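PDB 2QN0: neurotoxin from Clostridium botulinum, which is the zinc-dependent light-chain protease of botulinum neurotoxin type C1, which probably cleaves neuronal SNARE proteins with dual substrate specificity. Local coordinates for residues A[113-127]-A[319-331]. Numbering follows the deposited sequence.
Sequences DIPFPGNNNTPINTF and IGEYKQKLIRKYR
Leu-326 is the bump that helix 319-330 pushes into a hollow lined by Phe-116, Pro-117 and Phe-127. Its CD1 abuts Pro-117 CD at 3.7 Å and lies 3.7 Å from Phe-127 CZ; its CD2 turns toward the backbone at Ile-114 and Phe-116. A forked leucine suits this place, since each branch fills a different part of the hollow. Phe-127, a long flat residue on strand 126-128, answers from the opposite direction: CE2 enters the groove beside the helix, 3.8 Å from Tyr-322 CB, with Ile-319 O near the plane of the ring at its edge. This joins the helix to a loop of the clostridial neurotoxin zinc protease fold that leads from helix 101-112 into that short strand, while helix 283-304 also packs on Phe-116. Ile-114 crosses Tyr-322 at about a right angle, setting Ile-114 CD1 at the ring edge, 3.8 Å from Tyr-322 CD2. Lysine suits its place because the extended chain of Lys-329, CG anti to the backbone N (chi1 170°), crosses Asp-113 at a slant. Lys-329 NZ then donates a hydrogen bond to Ile-114 O at 2.7 Å, tilted 32° from the carbonyl plane. The same NZ also hydrogen-bonds to Leu-238 O and to Tyr-330 OH, a hydroxyl itself hydrogen-bonded to Gly-185 O.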
loop_
_atom_site.group_PDB
_atom_site.type_symbol
_atom_site.label_atom_id
_atom_site.label_comp_id
_atom_site.label_asym_id
_atom_site.label_seq_id
_atom_site.Cartn_x
_atom_site.Cartn_y
_atom_site.Cartn_z
ATOM N N ASP A 113 5.658 -13.436 1.653
ATOM C CA ASP A 113 4.648 -14.225 0.952
ATOM C C ASP A 113 4.443 -13.678 -0.449
ATOM O O ASP A 113 4.580 -12.479 -0.681
ATOM C CB ASP A 113 3.325 -14.240 1.725
ATOM C CG ASP A 113 3.382 -15.140 2.948
ATOM O OD1 ASP A 113 4.122 -16.144 2.904
ATOM O OD2 ASP A 113 2.685 -14.862 3.943
ATOM N N ILE A 114 4.115 -14.560 -1.385
ATOM C CA ILE A 114 3.938 -14.149 -2.769
ATOM C C ILE A 114 2.560 -14.457 -3.347
ATOM O O ILE A 114 1.816 -15.280 -2.817
ATOM C CB ILE A 114 4.969 -14.851 -3.679
ATOM C CG1 ILE A 114 4.691 -16.358 -3.703
ATOM C CG2 ILE A 114 6.384 -14.606 -3.158
ATOM C CD1 ILE A 114 5.387 -17.097 -4.837
ATOM N N PRO A 115 2.199 -13.772 -4.441
ATOM C CA PRO A 115 0.904 -14.014 -5.078
ATOM C C PRO A 115 0.964 -15.435 -5.623
ATOM O O PRO A 115 2.040 -15.905 -5.997
ATOM C CB PRO A 115 0.888 -13.007 -6.223
ATOM C CG PRO A 115 1.710 -11.877 -5.695
ATOM C CD PRO A 115 2.862 -12.595 -5.030
ATOM N N PHE A 116 -0.165 -16.134 -5.650
ATOM C CA PHE A 116 -0.155 -17.471 -6.224
ATOM C C PHE A 116 0.224 -17.226 -7.684
ATOM O O PHE A 116 -0.278 -16.291 -8.309
ATOM C CB PHE A 116 -1.545 -18.102 -6.171
ATOM C CG PHE A 116 -1.602 -19.478 -6.778
ATOM C CD1 PHE A 116 -1.520 -20.609 -5.975
ATOM C CD2 PHE A 116 -1.718 -19.639 -8.154
ATOM C CE1 PHE A 116 -1.552 -21.887 -6.538
ATOM C CE2 PHE A 116 -1.749 -20.910 -8.727
ATOM C CZ PHE A 116 -1.665 -22.034 -7.916
ATOM N N PRO A 117 1.119 -18.053 -8.247
ATOM C CA PRO A 117 1.502 -17.843 -9.645
ATOM C C PRO A 117 0.420 -18.264 -10.635
ATOM O O PRO A 117 0.452 -19.370 -11.177
ATOM C CB PRO A 117 2.781 -18.670 -9.779
ATOM C CG PRO A 117 2.547 -19.798 -8.832
ATOM C CD PRO A 117 1.935 -19.110 -7.626
ATOM N N GLY A 118 -0.540 -17.372 -10.858
ATOM C CA GLY A 118 -1.615 -17.659 -11.786
ATOM C C GLY A 118 -2.849 -16.812 -11.556
ATOM O O GLY A 118 -2.896 -15.988 -10.640
ATOM N N ASN A 119 -3.844 -16.996 -12.418
ATOM C CA ASN A 119 -5.107 -16.283 -12.293
ATOM C C ASN A 119 -6.237 -17.219 -12.710
ATOM O O ASN A 119 -6.014 -18.415 -12.909
ATOM C CB ASN A 119 -5.121 -15.003 -13.145
ATOM C CG ASN A 119 -4.969 -15.273 -14.628
ATOM O OD1 ASN A 119 -5.231 -16.377 -15.106
ATOM N ND2 ASN A 119 -4.562 -14.248 -15.372
ATOM N N ASN A 120 -7.443 -16.679 -12.841
ATOM C CA ASN A 120 -8.601 -17.490 -13.206
ATOM C C ASN A 120 -8.410 -18.322 -14.473
ATOM O O ASN A 120 -8.928 -19.434 -14.567
ATOM C CB ASN A 120 -9.846 -16.599 -13.351
ATOM C CG ASN A 120 -9.751 -15.628 -14.520
ATOM O OD1 ASN A 120 -8.812 -14.830 -14.616
ATOM N ND2 ASN A 120 -10.737 -15.683 -15.412
ATOM N N ASN A 121 -7.658 -17.798 -15.436
ATOM C CA ASN A 121 -7.440 -18.512 -16.692
ATOM C C ASN A 121 -6.220 -19.432 -16.745
ATOM O O ASN A 121 -5.935 -20.031 -17.783
ATOM C CB ASN A 121 -7.388 -17.515 -17.850
ATOM C CG ASN A 121 -8.754 -16.951 -18.187
ATOM O OD1 ASN A 121 -9.715 -17.700 -18.356
ATOM N ND2 ASN A 121 -8.847 -15.632 -18.292
ATOM N N THR A 122 -5.496 -19.548 -15.638
ATOM C CA THR A 122 -4.330 -20.424 -15.591
ATOM C C THR A 122 -4.802 -21.867 -15.417
ATOM O O THR A 122 -5.670 -22.142 -14.591
ATOM C CB THR A 122 -3.414 -20.075 -14.402
ATOM O OG1 THR A 122 -2.965 -18.721 -14.526
ATOM C CG2 THR A 122 -2.211 -21.008 -14.363
ATOM N N PRO A 123 -4.253 -22.806 -16.206
ATOM C CA PRO A 123 -4.674 -24.203 -16.067
ATOM C C PRO A 123 -4.451 -24.671 -14.634
ATOM O O PRO A 123 -3.474 -24.281 -13.991
ATOM C CB PRO A 123 -3.777 -24.931 -17.063
ATOM C CG PRO A 123 -3.607 -23.915 -18.148
ATOM C CD PRO A 123 -3.358 -22.639 -17.365
ATOM N N ILE A 124 -5.354 -25.508 -14.135
ATOM C CA ILE A 124 -5.257 -26.010 -12.770
ATOM C C ILE A 124 -3.935 -26.709 -12.433
ATOM O O ILE A 124 -3.503 -26.699 -11.278
ATOM C CB ILE A 124 -6.430 -26.970 -12.459
ATOM C CG1 ILE A 124 -7.752 -26.197 -12.521
ATOM C CG2 ILE A 124 -6.254 -27.597 -11.085
ATOM C CD1 ILE A 124 -8.981 -27.051 -12.274
ATOM N N ASN A 125 -3.287 -27.306 -13.427
ATOM C CA ASN A 125 -2.027 -28.009 -13.171
ATOM C C ASN A 125 -0.791 -27.143 -13.404
ATOM O O ASN A 125 0.331 -27.651 -13.402
ATOM C CB ASN A 125 -1.927 -29.253 -14.062
ATOM C CG ASN A 125 -1.726 -28.911 -15.531
ATOM O OD1 ASN A 125 -1.719 -27.740 -15.919
ATOM N ND2 ASN A 125 -1.563 -29.939 -16.358
ATOM N N THR A 126 -0.991 -25.840 -13.567
ATOM C CA THR A 126 0.116 -24.941 -13.869
ATOM C C THR A 126 0.429 -23.808 -12.894
ATOM O O THR A 126 -0.468 -23.227 -12.283
ATOM C CB THR A 126 -0.112 -24.300 -15.254
ATOM O OG1 THR A 126 -0.204 -25.330 -16.244
ATOM C CG2 THR A 126 1.025 -23.344 -15.613
ATOM N N PHE A 127 1.724 -23.518 -12.765
ATOM C CA PHE A 127 2.231 -22.406 -11.956
ATOM C C PHE A 127 2.730 -21.441 -13.034
ATOM O O PHE A 127 3.622 -21.796 -13.801
ATOM C CB PHE A 127 3.446 -22.810 -11.104
ATOM C CG PHE A 127 3.115 -23.279 -9.706
ATOM C CD1 PHE A 127 1.860 -23.073 -9.146
ATOM C CD2 PHE A 127 4.095 -23.902 -8.932
ATOM C CE1 PHE A 127 1.585 -23.482 -7.835
ATOM C CE2 PHE A 127 3.830 -24.312 -7.623
ATOM C CZ PHE A 127 2.573 -24.102 -7.073
ATOM N N ILE A 319 8.786 -26.676 -8.450
ATOM C CA ILE A 319 7.362 -26.771 -8.148
ATOM C C ILE A 319 7.128 -27.131 -6.683
ATOM O O ILE A 319 6.255 -26.557 -6.030
ATOM C CB ILE A 319 6.667 -27.809 -9.065
ATOM C CG1 ILE A 319 6.593 -27.258 -10.492
ATOM C CG2 ILE A 319 5.274 -28.134 -8.540
ATOM C CD1 ILE A 319 6.040 -28.241 -11.515
ATOM N N GLY A 320 7.917 -28.068 -6.165
ATOM C CA GLY A 320 7.765 -28.475 -4.778
ATOM C C GLY A 320 8.046 -27.340 -3.813
ATOM O O GLY A 320 7.346 -27.169 -2.813
ATOM N N GLU A 321 9.082 -26.564 -4.116
ATOM C CA GLU A 321 9.477 -25.430 -3.287
ATOM C C GLU A 321 8.354 -24.406 -3.181
ATOM O O GLU A 321 8.023 -23.940 -2.090
ATOM C CB GLU A 321 10.704 -24.740 -3.890
ATOM C CG GLU A 321 11.163 -23.504 -3.121
ATOM C CD GLU A 321 12.196 -22.698 -3.885
ATOM O OE1 GLU A 321 13.012 -23.316 -4.601
ATOM O OE2 GLU A 321 12.203 -21.453 -3.765
ATOM N N TYR A 322 7.776 -24.049 -4.321
ATOM C CA TYR A 322 6.713 -23.057 -4.313
ATOM C C TYR A 322 5.399 -23.588 -3.772
ATOM O O TYR A 322 4.601 -22.835 -3.219
ATOM C CB TYR A 322 6.565 -22.438 -5.705
ATOM C CG TYR A 322 7.683 -21.452 -5.944
ATOM C CD1 TYR A 322 8.904 -21.861 -6.482
ATOM C CD2 TYR A 322 7.578 -20.142 -5.476
ATOM C CE1 TYR A 322 9.997 -20.989 -6.536
ATOM C CE2 TYR A 322 8.655 -19.269 -5.520
ATOM C CZ TYR A 322 9.863 -19.698 -6.044
ATOM O OH TYR A 322 10.936 -18.841 -6.030
ATOM N N LYS A 323 5.180 -24.889 -3.907
ATOM C CA LYS A 323 3.969 -25.488 -3.366
ATOM C C LYS A 323 4.043 -25.305 -1.849
ATOM O O LYS A 323 3.075 -24.892 -1.212
ATOM C CB LYS A 323 3.910 -26.977 -3.723
ATOM C CG LYS A 323 2.773 -27.742 -3.064
ATOM C CD LYS A 323 2.738 -29.181 -3.564
ATOM C CE LYS A 323 1.688 -30.002 -2.837
ATOM N NZ LYS A 323 1.687 -31.414 -3.315
ATOM N N GLN A 324 5.208 -25.595 -1.276
ATOM C CA GLN A 324 5.401 -25.455 0.164
ATOM C C GLN A 324 5.275 -24.007 0.634
ATOM O O GLN A 324 4.704 -23.739 1.692
ATOM C CB GLN A 324 6.767 -26.008 0.573
ATOM C CG GLN A 324 6.878 -27.517 0.434
ATOM C CD GLN A 324 5.803 -28.248 1.221
ATOM O OE1 GLN A 324 5.644 -28.030 2.422
ATOM N NE2 GLN A 324 5.061 -29.120 0.546
ATOM N N LYS A 325 5.813 -23.076 -0.147
ATOM C CA LYS A 325 5.735 -21.662 0.213
ATOM C C LYS A 325 4.283 -21.190 0.233
ATOM O O LYS A 325 3.870 -20.449 1.129
ATOM C CB LYS A 325 6.536 -20.811 -0.781
ATOM C CG LYS A 325 8.047 -20.977 -0.664
ATOM C CD LYS A 325 8.794 -20.037 -1.606
ATOM C CE LYS A 325 10.304 -20.162 -1.413
ATOM N NZ LYS A 325 11.073 -19.249 -2.304
ATOM N N LEU A 326 3.510 -21.625 -0.755
ATOM C CA LEU A 326 2.107 -21.233 -0.840
ATOM C C LEU A 326 1.272 -21.899 0.254
ATOM O O LEU A 326 0.321 -21.305 0.763
ATOM C CB LEU A 326 1.570 -21.556 -2.233
ATOM C CG LEU A 326 2.269 -20.721 -3.315
ATOM C CD1 LEU A 326 2.016 -21.302 -4.694
ATOM C CD2 LEU A 326 1.777 -19.280 -3.237
ATOM N N ILE A 327 1.627 -23.127 0.620
ATOM C CA ILE A 327 0.918 -23.821 1.690
ATOM C C ILE A 327 1.079 -23.011 2.977
ATOM O O ILE A 327 0.125 -22.838 3.737
ATOM C CB ILE A 327 1.481 -25.249 1.903
ATOM C CG1 ILE A 327 1.061 -26.146 0.734
ATOM C CG2 ILE A 327 0.998 -25.809 3.237
ATOM C CD1 ILE A 327 1.722 -27.515 0.728
ATOM N N ARG A 328 2.287 -22.501 3.214
ATOM C CA ARG A 328 2.544 -21.696 4.405
ATOM C C ARG A 328 1.810 -20.354 4.342
ATOM O O ARG A 328 1.281 -19.881 5.346
ATOM C CB ARG A 328 4.047 -21.440 4.582
ATOM C CG ARG A 328 4.857 -22.665 5.002
ATOM C CD ARG A 328 6.259 -22.269 5.467
ATOM N NE ARG A 328 7.103 -21.761 4.386
ATOM C CZ ARG A 328 7.806 -22.526 3.554
ATOM N NH1 ARG A 328 7.773 -23.847 3.668
ATOM N NH2 ARG A 328 8.552 -21.967 2.610
ATOM N N LYS A 329 1.788 -19.741 3.162
ATOM C CA LYS A 329 1.113 -18.457 2.972
ATOM C C LYS A 329 -0.356 -18.520 3.390
ATOM O O LYS A 329 -0.827 -17.719 4.198
ATOM C CB LYS A 329 1.175 -18.040 1.500
ATOM C CG LYS A 329 0.300 -16.835 1.156
ATOM C CD LYS A 329 0.270 -16.575 -0.344
ATOM C CE LYS A 329 -0.655 -15.409 -0.685
ATOM N NZ LYS A 329 -0.836 -15.261 -2.159
ATOM N N TYR A 330 -1.069 -19.482 2.821
ATOM C CA TYR A 330 -2.494 -19.648 3.084
ATOM C C TYR A 330 -2.816 -20.428 4.353
ATOM O O TYR A 330 -3.985 -20.577 4.716
ATOM C CB TYR A 330 -3.146 -20.323 1.879
ATOM C CG TYR A 330 -3.054 -19.515 0.601
ATOM C CD1 TYR A 330 -3.746 -18.314 0.463
ATOM C CD2 TYR A 330 -2.282 -19.956 -0.474
ATOM C CE1 TYR A 330 -3.675 -17.572 -0.711
ATOM C CE2 TYR A 330 -2.202 -19.218 -1.657
ATOM C CZ TYR A 330 -2.904 -18.027 -1.766
ATOM O OH TYR A 330 -2.847 -17.288 -2.928
ATOM N N ARG A 331 -1.779 -20.917 5.026
ATOM C CA ARG A 331 -1.937 -21.685 6.258
ATOM C C ARG A 331 -2.789 -22.934 6.045
ATOM O O ARG A 331 -3.633 -23.280 6.875
ATOM C CB ARG A 331 -2.543 -20.807 7.357
ATOM C CG ARG A 331 -1.681 -19.591 7.679
ATOM C CD ARG A 331 -2.235 -18.768 8.821
ATOM N NE ARG A 331 -1.451 -17.550 9.021
ATOM C CZ ARG A 331 -1.720 -16.627 9.940
ATOM N NH1 ARG A 331 -2.759 -16.778 10.753
ATOM N NH2 ARG A 331 -0.955 -15.548 10.041
HETATM O O HOH W 1 4.364 -17.302 -0.294
HETATM O O HOH W 2 5.420 -18.348 2.135
#